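Local coordinates for protein peptidase (Yersinia bercovieri, PDB 5NYW) that is of unknown function but, as an ancestral beta-subunit (Anbu) related to the proteasome and HslV, may act as an Ntn-hydrolase peptidase, at residues 11-16 and 169-174; 156-161 and 176-181. All blocks are in the same frame, centred on the assembly; numbering follows the deposited sequence.

Both contacts are buried and both use helix 168-185, at points about 11 Å apart between centres. Interaction 1 sets the first part of that helix on strand 11-23 and so joins the helical layer to a sheet, whereas interaction 2 brings a later part against the short helix 155-161 within the helical layer itself. Alanine, methionine and a backbone carbonyl make the first contact, and branched aliphatic chains around a serine make the second, with charged residues at its margin. The two contacts touch where C174 packs on I158 and V161, and M179 on A15 and S16. Both also border a second subunit.

Interaction 1 of 2, residues 11-16 and 169-174; sequences GLAFAS and DQAMQC. Unlike the reference sequence in segment 11-16: A13 (reference Val).
The flat group met by the helix is the peptide of F14: the terminal methyl CE of M172 lies 3.5 Å from F14 O, beyond the oxygen and displaced to one side of the peptide plane. The phenyl ring of F14 leaves from the other side of the strand, where it packs on A5, V45 and Q47. M172 reaches the strand by a folded route. Its CG stands anti to the backbone N (chi1 178°), and bends at both chi2 and chi3 then turn the chain back, bringing CE to the strand. The same methyl, M172 CE, passes 4.4 Å from A13 CB, while elsewhere the M172 side chain rests on V195 and I197 of the adjoining strand 193-199. In the four-layered alpha-beta-beta-alpha sandwich of the Ntn-hydrolases, this is where an outer helix lies on one sheet, whereas F14 faces inward to the other sheet, as its contacts with strand 42-50 indicate. The helix runs nearly along the strand, at 19° between the two directions and with axes 8.2 Å apart. Two alanines face each other at this approach: A13, where the reference sequence has valine, brings its CB to 4.1 Å from A171 CB. The CA atoms of A13 and M172 come within 5.9 Å. A171 is further enclosed by M6, L8 and L162, and L241 of a second subunit packs on M172.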
ATOM      1  N   GLY L  11      15.068  42.389  26.922  1.00 64.10           N
ATOM      2  CA  GLY L  11      14.077  42.516  25.861  1.00 71.55           C
ATOM      3  C   GLY L  11      14.438  41.860  24.532  1.00 66.92           C
ATOM      4  O   GLY L  11      15.418  41.117  24.428  1.00 58.12           O
ATOM      5  N   LEU L  12      13.667  42.180  23.499  1.00 63.30           N
ATOM      6  CA  LEU L  12      13.894  41.640  22.164  1.00 55.96           C
ATOM      7  C   LEU L  12      14.184  42.745  21.154  1.00 59.32           C
ATOM      8  O   LEU L  12      13.649  43.853  21.259  1.00 54.81           O
ATOM      9  CB  LEU L  12      12.683  40.830  21.700  1.00 54.33           C
ATOM     10  CG  LEU L  12      12.363  39.467  22.302  1.00 51.84           C
ATOM     11  CD1 LEU L  12      10.915  39.399  22.612  1.00 59.31           C
ATOM     12  CD2 LEU L  12      12.670  38.442  21.241  1.00 48.97           C
ATOM     13  N   ALA L  13      15.049  42.442  20.189  1.00 56.08           N
ATOM     14  CA  ALA L  13      15.315  43.349  19.076  1.00 49.69           C
ATOM     15  C   ALA L  13      15.017  42.649  17.748  1.00 50.09           C
ATOM     16  O   ALA L  13      15.402  41.497  17.544  1.00 67.25           O
ATOM     17  CB  ALA L  13      16.779  43.860  19.116  1.00 47.48           C
ATOM     18  N   PHE L  14      14.337  43.342  16.844  1.00 51.75           N
ATOM     19  CA  PHE L  14      14.010  42.776  15.533  1.00 52.83           C
ATOM     20  C   PHE L  14      14.478  43.657  14.383  1.00 49.79           C
ATOM     21  O   PHE L  14      14.370  44.888  14.456  1.00 60.25           O
ATOM     22  CB  PHE L  14      12.502  42.559  15.393  1.00 51.74           C
ATOM     23  CG  PHE L  14      11.900  41.739  16.485  1.00 45.46           C
ATOM     24  CD1 PHE L  14      11.834  40.363  16.376  1.00 51.66           C
ATOM     25  CD2 PHE L  14      11.396  42.333  17.620  1.00 50.73           C
ATOM     26  CE1 PHE L  14      11.279  39.591  17.381  1.00 58.99           C
ATOM     27  CE2 PHE L  14      10.830  41.560  18.629  1.00 51.60           C
ATOM     28  CZ  PHE L  14      10.775  40.195  18.509  1.00 54.20           C
ATOM     29  N   ALA L  15      14.968  43.042  13.308  1.00 43.88           N
ATOM     30  CA  ALA L  15      15.266  43.813  12.091  1.00 42.36           C
ATOM     31  C   ALA L  15      14.979  43.042  10.798  1.00 52.99           C
ATOM     32  O   ALA L  15      15.413  41.903  10.624  1.00 59.30           O
ATOM     33  CB  ALA L  15      16.688  44.264  12.112  1.00 43.32           C
ATOM     34  N   SER L  16      14.245  43.687   9.896  1.00 48.02           N
ATOM     35  CA  SER L  16      13.941  43.118   8.595  1.00 49.61           C
ATOM     36  C   SER L  16      14.154  44.107   7.463  1.00 58.53           C
ATOM     37  O   SER L  16      13.780  45.281   7.571  1.00 54.00           O
ATOM     38  CB  SER L  16      12.485  42.644   8.547  1.00 50.59           C
ATOM     39  OG  SER L  16      12.256  41.573   9.439  1.00 50.91           O
ATOM     40  N   ASP L 169      19.736  48.806  23.302  1.00 73.48           N
ATOM     41  CA  ASP L 169      20.171  49.779  22.297  1.00 72.15           C
ATOM     42  C   ASP L 169      21.385  49.278  21.527  1.00 68.52           C
ATOM     43  O   ASP L 169      21.487  49.491  20.318  1.00 71.18           O
ATOM     44  CB  ASP L 169      20.465  51.130  22.926  1.00 74.31           C
ATOM     45  CG  ASP L 169      19.207  51.895  23.239  1.00 92.53           C
ATOM     46  OD1 ASP L 169      18.109  51.327  23.054  1.00 93.20           O
ATOM     47  OD2 ASP L 169      19.316  53.069  23.652  1.00104.95           O
ATOM     48  N   GLN L 170      22.277  48.576  22.216  1.00 56.21           N
ATOM     49  CA  GLN L 170      23.441  48.023  21.554  1.00 65.10           C
ATOM     50  C   GLN L 170      23.044  46.860  20.646  1.00 70.15           C
ATOM     51  O   GLN L 170      23.687  46.625  19.620  1.00 72.27           O
ATOM     52  CB  GLN L 170      24.478  47.557  22.573  1.00 69.33           C
ATOM     53  CG  GLN L 170      25.138  48.656  23.372  1.00 63.42           C
ATOM     54  CD  GLN L 170      26.321  48.122  24.158  1.00 87.16           C
ATOM     55  OE1 GLN L 170      26.519  46.910  24.255  1.00 90.61           O
ATOM     56  NE2 GLN L 170      27.127  49.023  24.706  1.00102.26           N
ATOM     57  N   ALA L 171      22.011  46.113  21.032  1.00 67.69           N
ATOM     58  CA  ALA L 171      21.506  45.031  20.183  1.00 59.49           C
ATOM     59  C   ALA L 171      20.920  45.561  18.883  1.00 49.09           C
ATOM     60  O   ALA L 171      21.169  45.033  17.802  1.00 50.02           O
ATOM     61  CB  ALA L 171      20.480  44.232  20.916  1.00 62.01           C
ATOM     62  N   MET L 172      20.144  46.625  18.986  1.00 50.03           N
ATOM     63  CA  MET L 172      19.592  47.214  17.789  1.00 50.46           C
ATOM     64  C   MET L 172      20.721  47.785  16.930  1.00 56.61           C
ATOM     65  O   MET L 172      20.709  47.617  15.707  1.00 60.97           O
ATOM     66  CB  MET L 172      18.578  48.303  18.133  1.00 48.52           C
ATOM     67  CG  MET L 172      18.009  48.982  16.885  1.00 52.40           C
ATOM     68  SD  MET L 172      17.301  47.806  15.689  1.00 63.15           S
ATOM     69  CE  MET L 172      15.826  47.288  16.549  1.00 55.33           C
ATOM     70  N   GLN L 173      21.717  48.400  17.570  1.00 50.94           N
ATOM     71  CA  GLN L 173      22.898  48.894  16.839  1.00 57.79           C
ATOM     72  C   GLN L 173      23.605  47.781  16.088  1.00 58.12           C
ATOM     73  O   GLN L 173      23.959  47.931  14.918  1.00 61.80           O
ATOM     74  CB  GLN L 173      23.912  49.557  17.774  1.00 48.23           C
ATOM     75  CG  GLN L 173      23.542  50.951  18.205  1.00 51.75           C
ATOM     76  CD  GLN L 173      24.541  51.547  19.180  1.00 54.03           C
ATOM     77  OE1 GLN L 173      25.097  50.853  20.027  1.00 65.28           O
ATOM     78  NE2 GLN L 173      24.805  52.838  19.027  1.00 49.73           N
ATOM     79  N   CYS L 174      23.769  46.650  16.758  1.00 56.41           N
ATOM     80  CA  CYS L 174      24.382  45.487  16.151  1.00 53.98           C
ATOM     81  C   CYS L 174      23.571  45.013  14.935  1.00 54.45           C
ATOM     82  O   CYS L 174      24.142  44.752  13.880  1.00 54.34           O
ATOM     83  CB  CYS L 174      24.516  44.382  17.194  1.00 62.46           C
ATOM     84  SG  CYS L 174      25.138  42.830  16.568  1.00 61.12           S
TER

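Interaction 2 of 2, residues 156-161 and 176-181; sequences PIIDRV and LISMDS
Apolar packing carries most of the contact, and I157 supplies both of its branches to it. With I157 CG1 anti to the backbone N (chi1 -173°), the I157 and I177 side chains cross at about a right angle, I157 CG1 lying 4.1 Å from I177 CG2. The other I157 branch, CG2, lies against the backbone of the opposing helix, 3.8 Å from S178 CA, and also touches S178 CB. W225 of helix 216-234 packs on both I157 and I177. Alongside, I158 extends its CG1 arm so that the CD1 methyl ends 3.7 Å from S178 OG, a van der Waals contact with a polar atom. That hydroxyl is buried but satisfied, since it is hydrogen-bonded to Y2 OH and to G154 O; the serine thus links the helix to strand 2-7 and to the residues just before helix 155-161. Ionic interactions lie to the side and lead into the oligomer: R160 makes a salt bridge with D180 of a second subunit, and D180 within the chain pairs with R184 and R222, which may steady its negative charge. The two segments run antiparallel, their directions 152° apart and their axes 9.4 Å from each other, with I157 and S178 at the closest CA approach. Joined by a short connection, the two helices form an alpha-helical hairpin, part of an outer helical layer of the proteasome-type Ntn-hydrolase sandwich.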
ATOM      1  N   PRO L 156      28.988  37.661  11.054  1.00 50.63           N
ATOM      2  CA  PRO L 156      30.249  37.907  11.770  1.00 55.01           C
ATOM      3  C   PRO L 156      30.193  39.009  12.823  1.00 64.31           C
ATOM      4  O   PRO L 156      30.870  38.883  13.842  1.00 62.31           O
ATOM      5  CB  PRO L 156      31.216  38.278  10.651  1.00 52.64           C
ATOM      6  CG  PRO L 156      30.719  37.521   9.473  1.00 51.35           C
ATOM      7  CD  PRO L 156      29.220  37.584   9.595  1.00 56.81           C
ATOM      8  N   ILE L 157      29.469  40.088  12.555  1.00 59.61           N
ATOM      9  CA  ILE L 157      29.378  41.152  13.525  1.00 57.87           C
ATOM     10  C   ILE L 157      28.525  40.717  14.725  1.00 63.72           C
ATOM     11  O   ILE L 157      28.815  41.092  15.867  1.00 55.17           O
ATOM     12  CB  ILE L 157      28.820  42.433  12.905  1.00 51.89           C
ATOM     13  CG1 ILE L 157      28.903  43.569  13.915  1.00 48.46           C
ATOM     14  CG2 ILE L 157      27.401  42.218  12.419  1.00 51.75           C
ATOM     15  CD1 ILE L 157      30.314  43.796  14.453  1.00 48.75           C
ATOM     16  N   ILE L 158      27.493  39.912  14.480  1.00 59.74           N
ATOM     17  CA  ILE L 158      26.627  39.452  15.568  1.00 54.60           C
ATOM     18  C   ILE L 158      27.409  38.544  16.503  1.00 51.94           C
ATOM     19  O   ILE L 158      27.340  38.682  17.710  1.00 51.17           O
ATOM     20  CB  ILE L 158      25.381  38.712  15.048  1.00 56.62           C
ATOM     21  CG1 ILE L 158      24.503  39.660  14.246  1.00 60.22           C
ATOM     22  CG2 ILE L 158      24.541  38.192  16.192  1.00 48.86           C
ATOM     23  CD1 ILE L 158      23.370  38.969  13.583  1.00 63.40           C
ATOM     24  N   ASP L 159      28.187  37.635  15.936  1.00 50.57           N
ATOM     25  CA  ASP L 159      29.013  36.751  16.742  1.00 45.11           C
ATOM     26  C   ASP L 159      30.065  37.517  17.532  1.00 58.64           C
ATOM     27  O   ASP L 159      30.508  37.056  18.581  1.00 84.67           O
ATOM     28  CB  ASP L 159      29.677  35.698  15.862  1.00 57.46           C
ATOM     29  CG  ASP L 159      28.701  34.626  15.388  1.00 66.47           C
ATOM     30  OD1 ASP L 159      27.690  34.390  16.090  1.00 62.63           O
ATOM     31  OD2 ASP L 159      28.940  34.046  14.300  1.00 77.14           O
ATOM     32  N   ARG L 160      30.490  38.678  17.039  1.00 61.05           N
ATOM     33  CA  ARG L 160      31.570  39.409  17.716  1.00 62.48           C
ATOM     34  C   ARG L 160      31.120  40.212  18.930  1.00 68.25           C
ATOM     35  O   ARG L 160      31.846  40.282  19.925  1.00 74.42           O
ATOM     36  CB  ARG L 160      32.252  40.379  16.749  1.00 57.65           C
ATOM     37  CG  ARG L 160      33.210  39.747  15.770  1.00 71.76           C
ATOM     38  CD  ARG L 160      33.874  40.824  14.917  1.00 77.57           C
ATOM     39  NE  ARG L 160      34.724  40.257  13.875  1.00 81.61           N
ATOM     40  CZ  ARG L 160      35.986  39.879  14.062  1.00 84.90           C
ATOM     41  NH1 ARG L 160      36.550  40.019  15.257  1.00 66.99           N
ATOM     42  NH2 ARG L 160      36.684  39.364  13.052  1.00 84.64           N
ATOM     43  N   VAL L 161      29.918  40.788  18.863  1.00 58.11           N
ATOM     44  CA  VAL L 161      29.511  41.754  19.873  1.00 60.40           C
ATOM     45  C   VAL L 161      28.231  41.404  20.646  1.00 68.86           C
ATOM     46  O   VAL L 161      28.029  41.909  21.748  1.00 73.36           O
ATOM     47  CB  VAL L 161      29.334  43.155  19.244  1.00 59.19           C
ATOM     48  CG1 VAL L 161      30.541  43.525  18.416  1.00 71.79           C
ATOM     49  CG2 VAL L 161      28.106  43.205  18.387  1.00 63.34           C
ATOM     50  N   LEU L 176      21.610  46.829  13.018  1.00 53.62           N
ATOM     51  CA  LEU L 176      21.746  47.827  11.945  1.00 59.31           C
ATOM     52  C   LEU L 176      23.061  47.689  11.154  1.00 65.73           C
ATOM     53  O   LEU L 176      23.075  47.848   9.926  1.00 52.79           O
ATOM     54  CB  LEU L 176      21.658  49.256  12.507  1.00 47.24           C
ATOM     55  CG  LEU L 176      20.286  49.616  13.067  1.00 50.46           C
ATOM     56  CD1 LEU L 176      20.280  51.002  13.686  1.00 49.48           C
ATOM     57  CD2 LEU L 176      19.224  49.489  11.992  1.00 48.43           C
ATOM     58  N   ILE L 177      24.156  47.401  11.858  1.00 58.93           N
ATOM     59  CA  ILE L 177      25.433  47.164  11.200  1.00 60.03           C
ATOM     60  C   ILE L 177      25.385  45.860  10.392  1.00 48.19           C
ATOM     61  O   ILE L 177      25.884  45.800   9.264  1.00 47.41           O
ATOM     62  CB  ILE L 177      26.594  47.135  12.225  1.00 63.36           C
ATOM     63  CG1 ILE L 177      26.715  48.495  12.917  1.00 55.87           C
ATOM     64  CG2 ILE L 177      27.918  46.753  11.551  1.00 58.18           C
ATOM     65  CD1 ILE L 177      27.587  48.470  14.146  1.00 62.07           C
ATOM     66  N   SER L 178      24.752  44.836  10.968  1.00 50.79           N
ATOM     67  CA  SER L 178      24.531  43.551  10.303  1.00 54.36           C
ATOM     68  C   SER L 178      23.812  43.793   8.971  1.00 62.61           C
ATOM     69  O   SER L 178      24.171  43.226   7.949  1.00 67.56           O
ATOM     70  CB  SER L 178      23.714  42.625  11.215  1.00 62.86           C
ATOM     71  OG  SER L 178      23.556  41.320  10.678  1.00 58.45           O
ATOM     72  N   MET L 179      22.808  44.666   8.999  1.00 62.64           N
ATOM     73  CA  MET L 179      22.104  45.105   7.799  1.00 55.27           C
ATOM     74  C   MET L 179      23.013  45.844   6.832  1.00 57.21           C
ATOM     75  O   MET L 179      22.931  45.649   5.611  1.00 50.77           O
ATOM     76  CB  MET L 179      20.956  46.028   8.177  1.00 61.64           C
ATOM     77  CG  MET L 179      19.738  45.325   8.674  1.00 61.45           C
ATOM     78  SD  MET L 179      18.923  44.485   7.320  1.00 62.68           S
ATOM     79  CE  MET L 179      17.771  43.525   8.290  1.00 55.38           C
ATOM     80  N   ASP L 180      23.841  46.735   7.386  1.00 58.84           N
ATOM     81  CA  ASP L 180      24.768  47.541   6.602  1.00 48.73           C
ATOM     82  C   ASP L 180      25.692  46.654   5.781  1.00 56.81           C
ATOM     83  O   ASP L 180      25.804  46.821   4.562  1.00 51.53           O
ATOM     84  CB  ASP L 180      25.567  48.468   7.525  1.00 46.91           C
ATOM     85  CG  ASP L 180      26.738  49.172   6.811  1.00 55.44           C
ATOM     86  OD1 ASP L 180      26.527  49.780   5.738  1.00 60.91           O
ATOM     87  OD2 ASP L 180      27.874  49.144   7.356  1.00 47.67           O
ATOM     88  N   SER L 181      26.324  45.692   6.444  1.00 51.75           N
ATOM     89  CA  SER L 181      27.234  44.780   5.767  1.00 53.37           C
ATOM     90  C   SER L 181      26.521  43.913   4.714  1.00 59.52           C
ATOM     91  O   SER L 181      27.111  43.572   3.688  1.00 53.70           O
ATOM     92  CB  SER L 181      27.938  43.914   6.795  1.00 50.69           C
ATOM     93  OG  SER L 181      28.729  44.734   7.627  1.00 66.69           O
TER